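CTP:phosphocholine Cytidylyltransferase (Streptococcus pneumoniae, PDB 1JYK) catalyses the transfer of a cytidylyl group from CTP to phosphocholine, yielding CDP-choline and pyrophosphate. Local coordinates at residues 86-89 with 90-94. Numbering follows the deposited sequence.
Sequences DYLK and EKYGV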
# COMPACT_ATOMS: atom_id res chain seq x y z
N ASP A 86 10.36 14.71 -6.92
CA ASP A 86 11.59 15.27 -6.38
C ASP A 86 11.46 16.25 -5.23
O ASP A 86 12.19 16.15 -4.23
CB ASP A 86 12.41 15.90 -7.50
CG ASP A 86 13.07 14.85 -8.38
OD1 ASP A 86 13.41 13.76 -7.88
OD2 ASP A 86 13.25 15.13 -9.59
N TYR A 87 10.54 17.21 -5.36
CA TYR A 87 10.34 18.22 -4.32
C TYR A 87 10.06 17.65 -2.92
O TYR A 87 10.27 18.33 -1.92
CB TYR A 87 9.21 19.17 -4.71
CG TYR A 87 7.81 18.63 -4.43
CD1 TYR A 87 7.04 19.15 -3.39
CD2 TYR A 87 7.27 17.60 -5.21
CE1 TYR A 87 5.75 18.66 -3.13
CE2 TYR A 87 5.99 17.10 -4.95
CZ TYR A 87 5.24 17.63 -3.91
OH TYR A 87 3.97 17.14 -3.67
N LEU A 88 9.56 16.42 -2.85
CA LEU A 88 9.23 15.79 -1.58
C LEU A 88 10.44 15.48 -0.71
O LEU A 88 10.32 15.36 0.51
CB LEU A 88 8.41 14.51 -1.81
CG LEU A 88 7.03 14.67 -2.45
CD1 LEU A 88 6.51 13.31 -2.89
CD2 LEU A 88 6.05 15.33 -1.47
N LYS A 89 11.61 15.35 -1.32
CA LYS A 89 12.80 15.05 -0.54
C LYS A 89 13.14 16.18 0.43
O LYS A 89 13.38 15.93 1.62
CB LYS A 89 13.97 14.78 -1.47
CG LYS A 89 13.76 13.56 -2.35
CD LYS A 89 15.02 13.24 -3.14
CE LYS A 89 15.28 14.29 -4.19
NZ LYS A 89 16.37 13.89 -5.12
N GLU A 90 13.13 17.41 -0.05
CA GLU A 90 13.43 18.54 0.83
C GLU A 90 12.18 18.98 1.62
O GLU A 90 12.29 19.59 2.68
CB GLU A 90 14.01 19.70 0.02
CG GLU A 90 15.54 19.70 0.00
CD GLU A 90 16.14 20.71 -0.96
OE1 GLU A 90 15.43 21.64 -1.38
OE2 GLU A 90 17.34 20.58 -1.28
N LYS A 91 11.00 18.66 1.11
CA LYS A 91 9.79 19.04 1.81
C LYS A 91 9.50 18.17 3.02
O LYS A 91 9.02 18.67 4.04
CB LYS A 91 8.59 19.00 0.86
CG LYS A 91 7.30 19.50 1.50
CD LYS A 91 6.23 19.73 0.45
CE LYS A 91 4.90 20.08 1.08
NZ LYS A 91 3.98 20.74 0.13
N TYR A 92 9.80 16.88 2.92
CA TYR A 92 9.52 15.94 4.02
C TYR A 92 10.67 15.06 4.47
O TYR A 92 10.56 14.39 5.51
CB TYR A 92 8.34 15.03 3.65
CG TYR A 92 7.05 15.76 3.38
CD1 TYR A 92 6.53 15.81 2.09
CD2 TYR A 92 6.33 16.35 4.42
CE1 TYR A 92 5.31 16.42 1.84
CE2 TYR A 92 5.11 16.97 4.17
CZ TYR A 92 4.61 16.99 2.88
OH TYR A 92 3.38 17.56 2.63
N GLY A 93 11.76 15.03 3.71
CA GLY A 93 12.88 14.19 4.09
C GLY A 93 12.69 12.74 3.66
O GLY A 93 13.33 11.83 4.20
N VAL A 94 11.80 12.51 2.69
CA VAL A 94 11.56 11.15 2.21
C VAL A 94 12.66 10.68 1.27
O VAL A 94 13.43 11.49 0.74
CB VAL A 94 10.21 11.05 1.46
CG1 VAL A 94 9.08 11.52 2.36
CG2 VAL A 94 10.27 11.86 0.17
O HOH W 1 13.63 18.08 -2.90
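The ring of Y92 receives L88 CD2 at its edge, in plane and 3.6 Å from CE1, while CG of K91 sits 3.7 Å above one face, displaced toward the rim. The Y87 ring has L88 CG over one face, again off centre, and K91 CD approaches it obliquely, 3.8 Å from CE1. K91 runs alongside Y87 in the same direction, its CG trans to the backbone N (chi1 -175°) and the chain extended beyond; both polar ends reach E60, K91 NZ by a salt bridge and Y87 OH by a hydrogen bond, whereas Y92 OH is hydrogen-bonded to E64. L88 CB meets V94 CG2 at 3.8 Å. In the backbone, K91 N donates to Y87 O (3.1 Å) and Y92 N to L88 O (2.9 Å). Toward the N-terminal end, a water bridges D86 O and E90 N. At the C-terminal end G93 N makes a weak hydrogen bond to K89 O (2.8 Å), and G93 adopts the positive phi (82°) of a glycine ending a helix. The chain then enters strand 95-98, placing this short helix in the crossover of the beta-alpha-beta unit between parallel strands 74-78 and 95-98, consistent with the Rossmann-like alpha/beta fold of its Nucleotidyl transferase family.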